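Local structure of TRAP solute Binding Protein (Uncultured marine bacterium, 5I7I) at residues A104-F109 and Y234-L239; A92-G97 and K166-T171; A120-V125 and V138-C143; A112-T117 and L273-E278. The protein binds aromatic acids such as 3-hydroxybenzoate and, as the solute-binding component of a TRAP transport system, probably delivers them to its membrane partner. All coordinates share one frame; numbering follows the deposited sequence.

Contacts 1, 2 and 3 are buried, whereas contact 4 is partly buried, nearer the surface; they differ too in how polar they are. Contact 3 is the most apolar, a helix laid on strand 136-143 with a single hydrogen bond between the two. Contact 4 uses the start of the same helix, 114-126, but is held by a carboxylate at backbone amides. Contact 1 joins a loop to the entry of strand 237-243, the neighbour of strand 136-143 in one sheet, so contacts 1 and 3 share that sheet. Contact 2 bridges to strand 166-169 of the other sheet and grips the ligand carboxylate. Contacts 1 and 2 meet where Glu106 bonds Thr171.

Contact 1 (A104-F109 and Y234-L239); sequences AFELPF and YTTPFL. With 3HB (3-hydroxybenzoic acid), chain C.
With CG anti to the carbonyl carbon (chi1 -64°) and the chain extended at the next bond, Glu106 runs alongside Thr236, whose OG1 is turned anti to its own backbone N (chi1 -161°); the two side chains point the same way. Thr236 OG1 donates to Glu106 OE2 at 2.7 Å, reaching the oxygen from above the carboxylate plane, 53° out of it. The same OE2 is also hydrogen-bonded to Thr171 OG1, so two threonine hydroxyls hold one buried carboxylate oxygen. Further back along the chain, Glu106 CG rests on Pro237 CD at 3.5 Å, while Glu106 CA directs its hydrogen at Thr235 O, 3.4 Å away. Next to this, Phe105 CB touches Pro237 CG at 4.2 Å. A water ties the backbones together: it donates to Phe105 O and Leu107 O and accepts from Thr235 N at 2.9 Å. Replacing Glu106 with an alanine is likely to leave the Thr236 and Thr171 hydroxyls without their shared acceptor and to open a gap beside the Pro237 ring. One step past the proline, Phe238 belongs to the 3-hydroxybenzoate pocket, its CZ 3.7 Å from O3 of the ligand near the plane of the ring. The loop 104-109 thus sits against the start of strand 237-243, between helix 114-126, where Phe105 meets Tyr124 edge-to-face, and helix 172-180, where Glu106 packs on Val173 and Ile174; Leu107 and Pro108 lean on helix 297-320.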
loop_
_atom_site.group_PDB
_atom_site.type_symbol
_atom_site.label_atom_id
_atom_site.label_comp_id
_atom_site.label_asym_id
_atom_site.label_seq_id
_atom_site.Cartn_x
_atom_site.Cartn_y
_atom_site.Cartn_z
ATOM N N ALA A 104 -3.844 0.886 11.618
ATOM C CA ALA A 104 -5.009 0.048 11.892
ATOM C C ALA A 104 -5.443 -0.695 10.646
ATOM O O ALA A 104 -5.937 -1.824 10.733
ATOM C CB ALA A 104 -6.168 0.879 12.435
ATOM N N PHE A 105 -5.261 -0.085 9.488
ATOM C CA PHE A 105 -5.667 -0.711 8.242
ATOM C C PHE A 105 -4.712 -1.795 7.795
ATOM O O PHE A 105 -5.054 -2.555 6.877
ATOM C CB PHE A 105 -5.840 0.347 7.156
ATOM C CG PHE A 105 -7.175 1.012 7.185
ATOM C CD1 PHE A 105 -7.436 2.069 8.049
ATOM C CD2 PHE A 105 -8.203 0.551 6.377
ATOM C CE1 PHE A 105 -8.691 2.671 8.076
ATOM C CE2 PHE A 105 -9.457 1.150 6.414
ATOM C CZ PHE A 105 -9.694 2.205 7.248
ATOM N N GLU A 106 -3.564 -1.916 8.441
ATOM C CA GLU A 106 -2.582 -2.941 8.139
ATOM C C GLU A 106 -2.763 -4.208 8.959
ATOM O O GLU A 106 -1.999 -5.155 8.777
ATOM C CB GLU A 106 -1.179 -2.405 8.403
ATOM C CG GLU A 106 -0.769 -1.267 7.528
ATOM C CD GLU A 106 0.669 -0.930 7.721
ATOM O OE1 GLU A 106 0.985 -0.137 8.637
ATOM O OE2 GLU A 106 1.494 -1.510 6.980
ATOM N N LEU A 107 -3.724 -4.246 9.875
ATOM C CA LEU A 107 -3.841 -5.365 10.786
ATOM C C LEU A 107 -4.354 -6.609 10.068
ATOM O O LEU A 107 -4.944 -6.525 8.985
ATOM C CB LEU A 107 -4.726 -4.986 11.969
ATOM C CG LEU A 107 -4.137 -3.889 12.857
ATOM C CD1 LEU A 107 -5.132 -3.474 13.926
ATOM C CD2 LEU A 107 -2.844 -4.370 13.519
ATOM N N PRO A 108 -4.096 -7.786 10.638
ATOM C CA PRO A 108 -4.379 -9.030 9.920
ATOM C C PRO A 108 -5.849 -9.127 9.541
ATOM O O PRO A 108 -6.746 -8.860 10.342
ATOM C CB PRO A 108 -3.974 -10.108 10.930
ATOM C CG PRO A 108 -2.852 -9.444 11.737
ATOM C CD PRO A 108 -3.346 -8.039 11.887
ATOM N N PHE A 109 -6.092 -9.515 8.303
ATOM C CA PHE A 109 -7.436 -9.832 7.838
ATOM C C PHE A 109 -8.386 -8.645 7.889
ATOM O O PHE A 109 -9.606 -8.826 7.896
ATOM C CB PHE A 109 -7.977 -11.085 8.530
ATOM C CG PHE A 109 -7.139 -12.290 8.236
ATOM C CD1 PHE A 109 -7.246 -12.942 7.024
ATOM C CD2 PHE A 109 -6.169 -12.714 9.120
ATOM C CE1 PHE A 109 -6.448 -14.009 6.730
ATOM C CE2 PHE A 109 -5.361 -13.793 8.821
ATOM C CZ PHE A 109 -5.498 -14.435 7.624
ATOM N N TYR A 234 -3.773 -9.031 4.316
ATOM C CA TYR A 234 -3.385 -7.712 4.792
ATOM C C TYR A 234 -3.397 -6.793 3.586
ATOM O O TYR A 234 -3.398 -7.245 2.430
ATOM C CB TYR A 234 -1.965 -7.706 5.405
ATOM C CG TYR A 234 -0.925 -7.705 4.301
ATOM C CD1 TYR A 234 -0.587 -8.870 3.639
ATOM C CD2 TYR A 234 -0.334 -6.514 3.867
ATOM C CE1 TYR A 234 0.309 -8.863 2.581
ATOM C CE2 TYR A 234 0.568 -6.505 2.787
ATOM C CZ TYR A 234 0.879 -7.678 2.154
ATOM O OH TYR A 234 1.724 -7.713 1.061
ATOM N N THR A 235 -3.373 -5.497 3.869
ATOM C CA THR A 235 -2.978 -4.517 2.875
ATOM C C THR A 235 -2.123 -3.483 3.577
ATOM O O THR A 235 -1.971 -3.504 4.804
ATOM C CB THR A 235 -4.187 -3.866 2.190
ATOM O OG1 THR A 235 -3.725 -3.112 1.084
ATOM C CG2 THR A 235 -4.923 -2.922 3.121
ATOM N N THR A 236 -1.551 -2.571 2.794
ATOM C CA THR A 236 -0.784 -1.480 3.386
ATOM C C THR A 236 -1.140 -0.159 2.699
ATOM O O THR A 236 -1.289 -0.119 1.466
ATOM C CB THR A 236 0.736 -1.756 3.395
ATOM O OG1 THR A 236 1.410 -0.930 4.345
ATOM C CG2 THR A 236 1.359 -1.558 2.011
ATOM N N PRO A 237 -1.378 0.901 3.467
ATOM C CA PRO A 237 -1.806 2.168 2.861
ATOM C C PRO A 237 -0.730 2.856 2.040
ATOM O O PRO A 237 0.429 2.975 2.454
ATOM C CB PRO A 237 -2.220 3.016 4.063
ATOM C CG PRO A 237 -2.663 2.034 5.043
ATOM C CD PRO A 237 -1.723 0.873 4.896
ATOM N N PHE A 238 -1.150 3.317 0.872
ATOM C CA PHE A 238 -0.411 4.222 0.010
ATOM C C PHE A 238 -0.820 5.667 0.275
ATOM O O PHE A 238 -1.982 5.953 0.556
ATOM C CB PHE A 238 -0.758 3.930 -1.448
ATOM C CG PHE A 238 -0.449 2.537 -1.923
ATOM C CD1 PHE A 238 0.757 1.924 -1.635
ATOM C CD2 PHE A 238 -1.367 1.883 -2.718
ATOM C CE1 PHE A 238 1.044 0.655 -2.128
ATOM C CE2 PHE A 238 -1.098 0.623 -3.236
ATOM C CZ PHE A 238 0.120 0.014 -2.941
ATOM N N LEU A 239 0.144 6.577 0.148
ATOM C CA LEU A 239 -0.085 8.006 0.293
ATOM C C LEU A 239 0.201 8.671 -1.039
ATOM O O LEU A 239 1.290 8.508 -1.602
ATOM C CB LEU A 239 0.855 8.608 1.334
ATOM C CG LEU A 239 0.854 7.937 2.706
ATOM C CD1 LEU A 239 1.894 8.579 3.613
ATOM C CD2 LEU A 239 -0.544 8.016 3.325
HETATM C "C1'" 3HB C . 5.167 -3.050 -1.084
HETATM O "O1'" 3HB C . 4.809 -4.175 -0.650
HETATM O "O2'" 3HB C . 6.131 -2.444 -0.548
HETATM C C1 3HB C . 4.487 -2.438 -2.302
HETATM C C2 3HB C . 3.326 -3.026 -2.799
HETATM C C3 3HB C . 2.702 -2.495 -3.901
HETATM C C4 3HB C . 3.232 -1.403 -4.535
HETATM C C5 3HB C . 4.391 -0.810 -4.039
HETATM C C6 3HB C . 5.024 -1.326 -2.927
HETATM O O3 3HB C . 1.554 -3.089 -4.373
HETATM O O HOH W 1 -4.494 -5.250 6.537
#

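Contact 2 (A92-G97 and K166-T171); sequences AGYTPG and KMRGPT. With 3HB (3-hydroxybenzoic acid), chain C.
The Tyr94 ring has Pro170 O at its edge, 3.4 Å from CD1, and O2' of the 3-hydroxybenzoate near its plane at the hydroxyl end. The guanidinium of Arg168 carries Pro170 CA on one face, 3.4 Å above the plane and offset toward the rim, while Tyr94 OH and the ligand carboxylate lie at its edge. Two nearly straight bonds run from that edge: Arg168 NH1 to O1' of the ligand, and Arg168 NH2 to O2' at 2.7 Å with 172° at the hydrogen. Tyr94 OH donates to the same O2' at 2.6 Å, so this oxygen takes two donors, one from each segment. Such a paired arginine-carboxylate grip is the hallmark of ligand binding in TRAP solute-binding proteins, and here strand 166-169 of the six-stranded sheet supplies the arginine while the loop after strand 87-91 of the other sheet supplies the tyrosine. Bending at chi2 (-90°) turns the Arg168 chain toward the ligand; Met188 O and Val206 O take further hydrogen bonds from its NH2 and NH1. Beyond the pocket Thr171 CG2 packs on Gly93 CA at 3.5 Å, where a side chain on the glycine would clash. Thr171 OG1 bonds Glu106 and caps Ile174 N of helix 172-180.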
loop_
_atom_site.group_PDB
_atom_site.type_symbol
_atom_site.label_atom_id
_atom_site.label_comp_id
_atom_site.label_asym_id
_atom_site.label_seq_id
_atom_site.Cartn_x
_atom_site.Cartn_y
_atom_site.Cartn_z
ATOM N N ALA A 92 2.965 4.408 3.239
ATOM C CA ALA A 92 3.009 5.128 4.511
ATOM C C ALA A 92 3.977 4.474 5.482
ATOM O O ALA A 92 4.794 5.147 6.123
ATOM C CB ALA A 92 1.618 5.160 5.140
ATOM N N GLY A 93 3.897 3.156 5.610
ATOM C CA GLY A 93 4.694 2.418 6.556
ATOM C C GLY A 93 6.157 2.258 6.212
ATOM O O GLY A 93 6.901 1.663 7.000
ATOM N N TYR A 94 6.616 2.765 5.061
ATOM C CA TYR A 94 8.056 2.806 4.836
ATOM C C TYR A 94 8.753 3.718 5.835
ATOM O O TYR A 94 9.970 3.617 5.992
ATOM C CB TYR A 94 8.392 3.263 3.415
ATOM C CG TYR A 94 8.205 2.234 2.304
ATOM C CD1 TYR A 94 7.714 0.955 2.555
ATOM C CD2 TYR A 94 8.541 2.560 1.006
ATOM C CE1 TYR A 94 7.564 0.053 1.533
ATOM C CE2 TYR A 94 8.407 1.666 -0.008
ATOM C CZ TYR A 94 7.923 0.426 0.235
ATOM O OH TYR A 94 7.799 -0.452 -0.829
ATOM N N THR A 95 8.008 4.579 6.526
ATOM C CA THR A 95 8.509 5.397 7.626
ATOM C C THR A 95 7.774 4.969 8.889
ATOM O O THR A 95 6.648 5.426 9.133
ATOM C CB THR A 95 8.257 6.877 7.360
ATOM O OG1 THR A 95 6.923 7.099 6.903
ATOM C CG2 THR A 95 9.236 7.387 6.328
ATOM N N PRO A 96 8.336 4.055 9.681
ATOM C CA PRO A 96 7.609 3.550 10.857
ATOM C C PRO A 96 7.249 4.653 11.835
ATOM O O PRO A 96 8.020 5.589 12.051
ATOM C CB PRO A 96 8.594 2.567 11.492
ATOM C CG PRO A 96 9.907 2.901 10.934
ATOM C CD PRO A 96 9.649 3.405 9.547
ATOM N N GLY A 97 6.043 4.538 12.399
ATOM C CA GLY A 97 5.578 5.410 13.455
ATOM C C GLY A 97 5.084 6.771 13.012
ATOM O O GLY A 97 4.463 7.475 13.815
ATOM N N LYS A 166 12.582 -16.890 5.986
ATOM C CA LYS A 166 12.836 -15.460 6.082
ATOM C C LYS A 166 11.939 -14.775 5.065
ATOM O O LYS A 166 12.137 -14.926 3.858
ATOM C CB LYS A 166 14.307 -15.154 5.833
ATOM C CG LYS A 166 15.189 -15.712 6.951
ATOM C CD LYS A 166 16.661 -15.529 6.710
ATOM C CE LYS A 166 17.079 -16.267 5.486
ATOM N NZ LYS A 166 18.549 -16.335 5.357
ATOM N N MET A 167 10.962 -14.023 5.553
ATOM C CA MET A 167 9.882 -13.501 4.723
ATOM C C MET A 167 9.870 -11.986 4.793
ATOM O O MET A 167 9.766 -11.411 5.879
ATOM C CB MET A 167 8.540 -14.075 5.174
ATOM C CG MET A 167 8.471 -15.580 4.990
ATOM S SD MET A 167 8.524 -16.095 3.239
ATOM C CE MET A 167 6.912 -15.590 2.665
ATOM N N ARG A 168 9.973 -11.347 3.637
ATOM C CA ARG A 168 9.926 -9.891 3.568
ATOM C C ARG A 168 8.502 -9.366 3.751
ATOM O O ARG A 168 7.542 -9.905 3.186
ATOM C CB ARG A 168 10.462 -9.401 2.224
ATOM C CG ARG A 168 10.313 -7.909 1.975
ATOM C CD ARG A 168 9.011 -7.511 1.295
ATOM N NE ARG A 168 8.986 -6.069 1.089
ATOM C CZ ARG A 168 7.954 -5.378 0.608
ATOM N NH1 ARG A 168 6.828 -5.978 0.270
ATOM N NH2 ARG A 168 8.064 -4.066 0.452
ATOM N N GLY A 169 8.376 -8.283 4.507
ATOM C CA GLY A 169 7.188 -7.473 4.517
ATOM C C GLY A 169 7.524 -6.010 4.297
ATOM O O GLY A 169 8.676 -5.599 4.448
ATOM N N PRO A 170 6.509 -5.194 3.974
ATOM C CA PRO A 170 6.764 -3.786 3.602
ATOM C C PRO A 170 6.884 -2.826 4.771
ATOM O O PRO A 170 7.463 -1.741 4.596
ATOM C CB PRO A 170 5.518 -3.413 2.774
ATOM C CG PRO A 170 4.452 -4.321 3.315
ATOM C CD PRO A 170 5.163 -5.617 3.567
ATOM N N THR A 171 6.329 -3.160 5.939
ATOM C CA THR A 171 6.240 -2.242 7.062
ATOM C C THR A 171 6.339 -3.034 8.354
ATOM O O THR A 171 6.260 -4.260 8.368
ATOM C CB THR A 171 4.892 -1.518 7.108
ATOM O OG1 THR A 171 3.906 -2.445 7.573
ATOM C CG2 THR A 171 4.501 -0.980 5.748
HETATM C "C1'" 3HB C . 5.167 -3.050 -1.084
HETATM O "O1'" 3HB C . 4.809 -4.175 -0.650
HETATM O "O2'" 3HB C . 6.131 -2.444 -0.548
HETATM C C1 3HB C . 4.487 -2.438 -2.302
HETATM C C2 3HB C . 3.326 -3.026 -2.799
HETATM C C3 3HB C . 2.702 -2.495 -3.901
HETATM C C4 3HB C . 3.232 -1.403 -4.535
HETATM C C5 3HB C . 4.391 -0.810 -4.039
HETATM C C6 3HB C . 5.024 -1.326 -2.927
HETATM O O3 3HB C . 1.554 -3.089 -4.373
#

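Contact 3 (A120-V125 and V138-C143); sequences ALQEYV and VLAVFC
Val141 sits at the apolar centre, one methyl for each of two helix residues: its CG1 meets Leu121 CB at 4.1 Å, and its CG2 meets Val125 CG2 at 3.9 Å. Both pairs cross at about a right angle. Toward one end Leu121 CD1 reaches Cys143 CB at 3.7 Å and also rests against Phe142 O; toward the other, Val125 CG1 touches Val138 CG2. This is a helix lying on an outermost strand of the five-stranded mixed sheet, the axes of the two segments 6.7 Å apart at closest approach and 132° between their directions. A classic beta bulge interrupts the regular pairing, Leu139 and Ala140 both facing Phe240 of the neighbouring strand. Just past that bulge is the polar edge. Gln122, bent at chi2 (67°), curls its amide back to the strand, and Val141 N donates to Gln122 OE1 at 2.9 Å, almost in line with the C=O. Gln122 NE2 meets Val138 CG1 at 4.0 Å, the two side chains coming from opposite directions, and bonds Asp126 OD1 in the next helix turn. With a leucine in place of Gln122, the buried Val141 amide would probably be left without its acceptor and Asp126 would lose the amide NH.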
loop_
_atom_site.group_PDB
_atom_site.type_symbol
_atom_site.label_atom_id
_atom_site.label_comp_id
_atom_site.label_asym_id
_atom_site.label_seq_id
_atom_site.Cartn_x
_atom_site.Cartn_y
_atom_site.Cartn_z
ATOM N N ALA A 120 -12.634 3.496 2.507
ATOM C CA ALA A 120 -12.588 3.499 3.961
ATOM C C ALA A 120 -11.388 4.301 4.458
ATOM O O ALA A 120 -11.525 5.144 5.344
ATOM C CB ALA A 120 -12.546 2.058 4.470
ATOM N N LEU A 121 -10.200 4.052 3.889
ATOM C CA LEU A 121 -9.002 4.793 4.278
ATOM C C LEU A 121 -9.183 6.289 4.075
ATOM O O LEU A 121 -8.790 7.097 4.926
ATOM C CB LEU A 121 -7.800 4.331 3.456
ATOM C CG LEU A 121 -7.026 3.176 4.083
ATOM C CD1 LEU A 121 -6.196 2.464 3.034
ATOM C CD2 LEU A 121 -6.144 3.699 5.218
ATOM N N GLN A 122 -9.710 6.690 2.916
ATOM C CA GLN A 122 -9.853 8.121 2.660
ATOM C C GLN A 122 -10.817 8.779 3.649
ATOM O O GLN A 122 -10.536 9.860 4.179
ATOM C CB GLN A 122 -10.290 8.350 1.219
ATOM C CG GLN A 122 -10.414 9.832 0.877
ATOM C CD GLN A 122 -9.081 10.533 0.885
ATOM O OE1 GLN A 122 -8.103 10.013 0.351
ATOM N NE2 GLN A 122 -9.026 11.727 1.476
ATOM N N GLU A 123 -11.970 8.159 3.903
ATOM C CA GLU A 123 -12.896 8.759 4.862
ATOM C C GLU A 123 -12.280 8.807 6.251
ATOM O O GLU A 123 -12.477 9.767 7.008
ATOM C CB GLU A 123 -14.235 8.009 4.887
ATOM C CG GLU A 123 -15.183 8.588 5.945
ATOM C CD GLU A 123 -16.596 8.070 5.909
ATOM O OE1 GLU A 123 -16.975 7.383 4.954
ATOM O OE2 GLU A 123 -17.353 8.388 6.855
ATOM N N TYR A 124 -11.527 7.773 6.600
ATOM C CA TYR A 124 -10.818 7.729 7.876
ATOM C C TYR A 124 -9.870 8.915 8.015
ATOM O O TYR A 124 -9.888 9.623 9.026
ATOM C CB TYR A 124 -10.062 6.410 7.895
ATOM C CG TYR A 124 -9.288 5.980 9.119
ATOM C CD1 TYR A 124 -9.933 5.500 10.241
ATOM C CD2 TYR A 124 -7.901 5.897 9.082
ATOM C CE1 TYR A 124 -9.215 5.007 11.331
ATOM C CE2 TYR A 124 -7.174 5.420 10.162
ATOM C CZ TYR A 124 -7.841 4.965 11.276
ATOM O OH TYR A 124 -7.125 4.460 12.342
ATOM N N VAL A 125 -9.055 9.148 6.988
ATOM C CA VAL A 125 -8.135 10.287 6.953
ATOM C C VAL A 125 -8.877 11.620 6.927
ATOM O O VAL A 125 -8.399 12.614 7.499
ATOM C CB VAL A 125 -7.189 10.128 5.743
ATOM C CG1 VAL A 125 -6.465 11.446 5.409
ATOM C CG2 VAL A 125 -6.204 8.988 5.997
ATOM N N VAL A 138 -3.556 16.357 1.068
ATOM C CA VAL A 138 -3.873 14.972 0.747
ATOM C C VAL A 138 -4.524 14.950 -0.626
ATOM O O VAL A 138 -5.537 15.627 -0.853
ATOM C CB VAL A 138 -4.803 14.352 1.794
ATOM C CG1 VAL A 138 -5.246 12.946 1.361
ATOM C CG2 VAL A 138 -4.124 14.300 3.159
ATOM N N LEU A 139 -3.941 14.194 -1.556
ATOM C CA LEU A 139 -4.634 13.906 -2.804
ATOM C C LEU A 139 -5.490 12.658 -2.645
ATOM O O LEU A 139 -6.703 12.702 -2.881
ATOM C CB LEU A 139 -3.656 13.796 -3.979
ATOM C CG LEU A 139 -2.755 15.025 -4.170
ATOM C CD1 LEU A 139 -1.750 14.741 -5.261
ATOM C CD2 LEU A 139 -3.571 16.279 -4.479
ATOM N N ALA A 140 -4.903 11.553 -2.194
ATOM C CA ALA A 140 -5.713 10.404 -1.812
ATOM C C ALA A 140 -4.874 9.496 -0.952
ATOM O O ALA A 140 -3.652 9.439 -1.098
ATOM C CB ALA A 140 -6.198 9.620 -3.032
ATOM N N VAL A 141 -5.546 8.787 -0.053
ATOM C CA VAL A 141 -4.984 7.641 0.644
ATOM C C VAL A 141 -5.786 6.419 0.227
ATOM O O VAL A 141 -7.020 6.470 0.171
ATOM C CB VAL A 141 -5.046 7.843 2.165
ATOM C CG1 VAL A 141 -4.452 6.649 2.899
ATOM C CG2 VAL A 141 -4.306 9.111 2.559
ATOM N N PHE A 142 -5.081 5.354 -0.143
ATOM C CA PHE A 142 -5.712 4.162 -0.691
ATOM C C PHE A 142 -4.778 2.984 -0.448
ATOM O O PHE A 142 -3.796 3.102 0.289
ATOM C CB PHE A 142 -6.113 4.374 -2.153
ATOM C CG PHE A 142 -5.005 4.780 -3.088
ATOM C CD1 PHE A 142 -4.712 6.123 -3.301
ATOM C CD2 PHE A 142 -4.295 3.829 -3.800
ATOM C CE1 PHE A 142 -3.751 6.494 -4.213
ATOM C CE2 PHE A 142 -3.335 4.202 -4.717
ATOM C CZ PHE A 142 -3.061 5.538 -4.905
ATOM N N CYS A 143 -5.082 1.826 -1.031
ATOM C CA CYS A 143 -4.312 0.636 -0.711
ATOM C C CYS A 143 -4.393 -0.341 -1.865
ATOM O O CYS A 143 -5.206 -0.189 -2.778
ATOM C CB CYS A 143 -4.803 -0.001 0.591
ATOM S SG CYS A 143 -6.513 -0.560 0.540
#

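Contact 4 (A112-T117 and L273-E278); sequences ASAEAT and LWDGFE
Ser113 is the N-cap of helix 114-126, and its CB lies 3.4 Å from Asp275 OD2, the carboxylate that helix 264-287 brings to this helix start. Ser113 OG accepts from Ala116 N at 3.0 Å, the classic capping bond, while Ser113 O takes both Thr117 N and Thr117 OG1. At Ala114 the backbone N donates to Asp275 OD1 at 2.8 Å, on the syn side and 17° out of the carboxylate plane; Ala114 CB packs against the same oxygen and, at 4.1 Å, against Trp274 CB. From there Trp274 turns its indole away toward Phe142 and Phe238, near the ligand. Glu115 N follows with a bond of 2.9 Å to Asp275 OD2, met from above the carboxylate plane. A single carboxylate from helix 264-287 thus takes the two amides that follow the N-cap, at the positive end of the helix dipole, which would tend to favour its charged form. The Glu115 side chain runs out extended, its OE2 bonded to Gln272 NE2, and the like charges of Glu115 and Asp275 are bridged by a water that donates 2.7 Å bonds to Glu115 OE1 and Asp275 OD2.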
loop_
_atom_site.group_PDB
_atom_site.type_symbol
_atom_site.label_atom_id
_atom_site.label_comp_id
_atom_site.label_asym_id
_atom_site.label_seq_id
_atom_site.Cartn_x
_atom_site.Cartn_y
_atom_site.Cartn_z
ATOM N N ALA A 112 -10.978 -5.748 2.660
ATOM C CA ALA A 112 -11.835 -6.296 1.614
ATOM C C ALA A 112 -11.186 -5.954 0.271
ATOM O O ALA A 112 -9.955 -5.898 0.180
ATOM C CB ALA A 112 -13.248 -5.732 1.747
ATOM N N SER A 113 -11.975 -5.695 -0.764
ATOM C CA SER A 113 -11.395 -5.236 -2.020
ATOM C C SER A 113 -10.606 -3.941 -1.797
ATOM O O SER A 113 -10.841 -3.192 -0.843
ATOM C CB SER A 113 -12.500 -4.963 -3.033
ATOM O OG SER A 113 -13.281 -3.867 -2.608
ATOM N N ALA A 114 -9.680 -3.655 -2.710
ATOM C CA ALA A 114 -9.017 -2.354 -2.642
ATOM C C ALA A 114 -10.012 -1.222 -2.842
ATOM O O ALA A 114 -9.870 -0.159 -2.233
ATOM C CB ALA A 114 -7.887 -2.250 -3.662
ATOM N N GLU A 115 -11.044 -1.439 -3.650
ATOM C CA GLU A 115 -12.055 -0.407 -3.856
ATOM C C GLU A 115 -12.731 -0.033 -2.539
ATOM O O GLU A 115 -12.882 1.155 -2.223
ATOM C CB GLU A 115 -13.087 -0.921 -4.851
ATOM C CG GLU A 115 -14.304 -0.026 -5.025
ATOM C CD GLU A 115 -15.295 -0.549 -6.065
ATOM O OE1 GLU A 115 -15.104 -1.653 -6.617
ATOM O OE2 GLU A 115 -16.280 0.180 -6.348
ATOM N N ALA A 116 -13.161 -1.041 -1.768
ATOM C CA ALA A 116 -13.848 -0.752 -0.513
ATOM C C ALA A 116 -12.875 -0.219 0.521
ATOM O O ALA A 116 -13.178 0.746 1.241
ATOM C CB ALA A 116 -14.524 -2.023 0.013
ATOM N N THR A 117 -11.703 -0.841 0.617
ATOM C CA THR A 117 -10.772 -0.503 1.680
ATOM C C THR A 117 -10.146 0.862 1.437
ATOM O O THR A 117 -9.837 1.581 2.389
ATOM C CB THR A 117 -9.727 -1.619 1.826
ATOM O OG1 THR A 117 -10.383 -2.898 1.907
ATOM C CG2 THR A 117 -8.944 -1.440 3.112
ATOM N N LEU A 273 -8.809 0.644 -9.550
ATOM C CA LEU A 273 -7.653 0.354 -10.390
ATOM C C LEU A 273 -6.789 -0.728 -9.774
ATOM O O LEU A 273 -6.332 -1.631 -10.477
ATOM C CB LEU A 273 -6.829 1.611 -10.600
ATOM C CG LEU A 273 -7.383 2.614 -11.601
ATOM C CD1 LEU A 273 -6.718 3.949 -11.412
ATOM C CD2 LEU A 273 -7.193 2.111 -13.018
ATOM N N TRP A 274 -6.516 -0.627 -8.466
ATOM C CA TRP A 274 -5.614 -1.592 -7.842
ATOM C C TRP A 274 -6.225 -2.991 -7.801
ATOM O O TRP A 274 -5.496 -3.980 -7.935
ATOM C CB TRP A 274 -5.130 -1.116 -6.467
ATOM C CG TRP A 274 -3.710 -0.635 -6.551
ATOM C CD1 TRP A 274 -2.601 -1.363 -6.277
ATOM C CD2 TRP A 274 -3.258 0.648 -7.000
ATOM N NE1 TRP A 274 -1.477 -0.614 -6.512
ATOM C CE2 TRP A 274 -1.851 0.627 -6.950
ATOM C CE3 TRP A 274 -3.901 1.812 -7.438
ATOM C CZ2 TRP A 274 -1.075 1.733 -7.311
ATOM C CZ3 TRP A 274 -3.127 2.912 -7.781
ATOM C CH2 TRP A 274 -1.734 2.862 -7.720
ATOM N N ASP A 275 -7.547 -3.109 -7.657
ATOM C CA ASP A 275 -8.169 -4.417 -7.803
ATOM C C ASP A 275 -7.927 -4.952 -9.208
ATOM O O ASP A 275 -7.577 -6.123 -9.397
ATOM C CB ASP A 275 -9.668 -4.312 -7.517
ATOM C CG ASP A 275 -9.992 -4.164 -6.033
ATOM O OD1 ASP A 275 -9.286 -4.786 -5.213
ATOM O OD2 ASP A 275 -10.953 -3.443 -5.710
ATOM N N GLY A 276 -8.124 -4.107 -10.214
ATOM C CA GLY A 276 -7.919 -4.555 -11.579
ATOM C C GLY A 276 -6.481 -4.924 -11.876
ATOM O O GLY A 276 -6.213 -5.811 -12.703
ATOM N N PHE A 277 -5.524 -4.219 -11.263
ATOM C CA PHE A 277 -4.127 -4.484 -11.578
ATOM C C PHE A 277 -3.710 -5.895 -11.180
ATOM O O PHE A 277 -2.743 -6.434 -11.743
ATOM C CB PHE A 277 -3.197 -3.516 -10.852
ATOM C CG PHE A 277 -3.316 -2.052 -11.241
ATOM C CD1 PHE A 277 -3.711 -1.622 -12.498
ATOM C CD2 PHE A 277 -2.968 -1.099 -10.304
ATOM C CE1 PHE A 277 -3.767 -0.267 -12.787
ATOM C CE2 PHE A 277 -3.033 0.233 -10.587
ATOM C CZ PHE A 277 -3.427 0.659 -11.834
ATOM N N GLU A 278 -4.398 -6.508 -10.216
ATOM C CA GLU A 278 -4.053 -7.878 -9.841
ATOM C C GLU A 278 -4.229 -8.847 -11.000
ATOM O O GLU A 278 -3.521 -9.858 -11.060
ATOM C CB GLU A 278 -4.913 -8.375 -8.673
ATOM C CG GLU A 278 -4.732 -7.660 -7.374
ATOM C CD GLU A 278 -3.333 -7.812 -6.831
ATOM O OE1 GLU A 278 -3.031 -8.866 -6.222
ATOM O OE2 GLU A 278 -2.514 -6.892 -7.039
HETATM O O HOH W 2 -13.045 -3.200 -7.404
#